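Local structure of putative HpcE protein (Mycolicibacterium smegmatis, 6V77) at residues E123-M128 with G234-T239. The protein belongs to the fumarylacetoacetate hydrolase (FAH) family and carries a zinc ion held by acidic side chains in a fold richer in strand than in helix. Residues are numbered along the deposited sequence; the frame is centred on the assembly and turned at random.
With ZN (zinc ion), chain L.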
loop_
_atom_site.group_PDB
_atom_site.type_symbol
_atom_site.label_atom_id
_atom_site.label_comp_id
_atom_site.label_asym_id
_atom_site.label_seq_id
_atom_site.Cartn_x
_atom_site.Cartn_y
_atom_site.Cartn_z
ATOM N N GLU B 123 -12.960 13.792 1.303
ATOM C CA GLU B 123 -12.011 13.910 0.202
ATOM C C GLU B 123 -12.624 13.437 -1.106
ATOM O O GLU B 123 -13.456 12.525 -1.131
ATOM C CB GLU B 123 -10.733 13.103 0.453
ATOM C CG GLU B 123 -10.118 13.377 1.818
ATOM C CD GLU B 123 -8.641 13.117 1.884
ATOM O OE1 GLU B 123 -8.046 12.630 0.901
ATOM O OE2 GLU B 123 -8.082 13.435 2.939
ATOM N N LEU B 124 -12.186 14.066 -2.197
ATOM C CA LEU B 124 -12.416 13.510 -3.522
ATOM C C LEU B 124 -11.490 12.319 -3.714
ATOM O O LEU B 124 -10.282 12.417 -3.460
ATOM C CB LEU B 124 -12.150 14.557 -4.603
ATOM C CG LEU B 124 -12.250 14.037 -6.044
ATOM C CD1 LEU B 124 -13.686 13.714 -6.370
ATOM C CD2 LEU B 124 -11.713 15.087 -7.012
ATOM N N VAL B 125 -12.055 11.188 -4.123
ATOM C CA VAL B 125 -11.296 9.971 -4.405
ATOM C C VAL B 125 -11.244 9.790 -5.913
ATOM O O VAL B 125 -12.264 9.944 -6.595
ATOM C CB VAL B 125 -11.933 8.748 -3.720
ATOM C CG1 VAL B 125 -11.189 7.468 -4.101
ATOM C CG2 VAL B 125 -11.891 8.916 -2.212
ATOM N N VAL B 126 -10.053 9.471 -6.422
ATOM C CA VAL B 126 -9.786 9.251 -7.838
ATOM C C VAL B 126 -9.384 7.795 -8.019
ATOM O O VAL B 126 -8.572 7.274 -7.245
ATOM C CB VAL B 126 -8.678 10.195 -8.346
ATOM C CG1 VAL B 126 -8.268 9.834 -9.809
ATOM C CG2 VAL B 126 -9.147 11.658 -8.243
ATOM N N VAL B 127 -9.960 7.131 -9.024
ATOM C CA VAL B 127 -9.624 5.741 -9.338
ATOM C C VAL B 127 -9.038 5.740 -10.741
ATOM O O VAL B 127 -9.658 6.270 -11.663
ATOM C CB VAL B 127 -10.853 4.814 -9.269
ATOM C CG1 VAL B 127 -10.468 3.378 -9.620
ATOM C CG2 VAL B 127 -11.491 4.865 -7.892
ATOM N N MET B 128 -7.849 5.158 -10.896
ATOM C CA MET B 128 -7.167 5.172 -12.181
ATOM C C MET B 128 -7.794 4.181 -13.153
ATOM O O MET B 128 -8.159 3.064 -12.772
ATOM C CB MET B 128 -5.686 4.830 -11.987
ATOM C CG MET B 128 -4.941 5.788 -11.040
ATOM S SD MET B 128 -5.032 7.505 -11.615
ATOM C CE MET B 128 -4.138 7.426 -13.195
ATOM N N GLY B 234 -6.912 0.922 -11.540
ATOM C CA GLY B 234 -7.539 0.537 -10.293
ATOM C C GLY B 234 -6.907 1.114 -9.036
ATOM O O GLY B 234 -7.496 0.972 -7.951
ATOM N N ASP B 235 -5.763 1.795 -9.145
ATOM C CA ASP B 235 -5.179 2.472 -7.986
ATOM C C ASP B 235 -6.094 3.597 -7.504
ATOM O O ASP B 235 -6.859 4.185 -8.272
ATOM C CB ASP B 235 -3.806 3.082 -8.316
ATOM C CG ASP B 235 -2.674 2.055 -8.340
ATOM O OD1 ASP B 235 -2.910 0.859 -8.047
ATOM O OD2 ASP B 235 -1.540 2.473 -8.673
ATOM N N VAL B 236 -5.962 3.927 -6.219
ATOM C CA VAL B 236 -6.831 4.885 -5.540
ATOM C C VAL B 236 -5.995 6.064 -5.062
ATOM O O VAL B 236 -4.917 5.868 -4.480
ATOM C CB VAL B 236 -7.562 4.218 -4.357
ATOM C CG1 VAL B 236 -8.144 5.280 -3.387
ATOM C CG2 VAL B 236 -8.667 3.324 -4.882
ATOM N N ILE B 237 -6.492 7.282 -5.296
ATOM C CA ILE B 237 -5.881 8.497 -4.756
ATOM C C ILE B 237 -6.905 9.211 -3.884
ATOM O O ILE B 237 -7.970 9.612 -4.375
ATOM C CB ILE B 237 -5.389 9.449 -5.858
ATOM C CG1 ILE B 237 -4.442 8.740 -6.816
ATOM C CG2 ILE B 237 -4.656 10.635 -5.227
ATOM C CD1 ILE B 237 -4.088 9.647 -8.004
ATOM N N PHE B 238 -6.583 9.355 -2.593
ATOM C CA PHE B 238 -7.300 10.245 -1.682
ATOM C C PHE B 238 -6.667 11.627 -1.830
ATOM O O PHE B 238 -5.515 11.816 -1.435
ATOM C CB PHE B 238 -7.154 9.728 -0.253
ATOM C CG PHE B 238 -8.111 8.630 0.103
ATOM C CD1 PHE B 238 -9.328 8.951 0.741
ATOM C CD2 PHE B 238 -7.812 7.300 -0.151
ATOM C CE1 PHE B 238 -10.221 7.947 1.091
ATOM C CE2 PHE B 238 -8.702 6.298 0.197
ATOM C CZ PHE B 238 -9.906 6.624 0.812
ATOM N N THR B 239 -7.394 12.585 -2.428
ATOM C CA THR B 239 -6.736 13.786 -2.953
ATOM C C THR B 239 -6.486 14.861 -1.905
ATOM O O THR B 239 -5.860 15.882 -2.234
ATOM C CB THR B 239 -7.536 14.402 -4.112
ATOM O OG1 THR B 239 -8.866 14.747 -3.679
ATOM C CG2 THR B 239 -7.597 13.433 -5.301
HETATM ZN ZN ZN L . -6.378 13.286 4.275
HETATM O O HOH W 1 -5.496 12.386 2.533
HETATM O O HOH W 2 -10.314 16.401 -2.187
#
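Glu-123 reaches across to Phe-238 and Thr-239 at the zinc end of an antiparallel strand pair, a worked example of a metal ligand carried on a strand whose neighbour lines its side chain. Its CB points toward the partner strand, and CG, anti to the carbonyl carbon (chi1 -50°), starts an extended chain that crosses Phe-238 at about a right angle. CD ends it in a carboxylate turned 71° from the ring plane. Glu-123 OE1 lies at the edge of the Phe-238 ring, 3.2 Å from Phe-238 CB, and accepts a hydrogen bond from Gly-240 N. Glu-123 OE2 binds zinc at 2.2 Å, beside Glu-121 and Asp-152; a zinc-bound water gives OE1 a weak hydrogen bond. Over one face of the same ring, Val-125 CG2 makes a CH-pi contact. On the opposite sheet face, Val-126 packs against Ile-237, beneath helix 218-226. Val-126 and Ile-237 exchange a reciprocal pair of backbone bonds, while Leu-124 O accepts from both Thr-239 N (3.1 Å) and Thr-239 OG1 (2.7 Å). A second water joins that hydroxyl to Leu-124 N. The chemistry implies a divided carboxylate: with OE2 on the metal and OE1 held by Gly-240 N, its rotation is probably restricted from both ends.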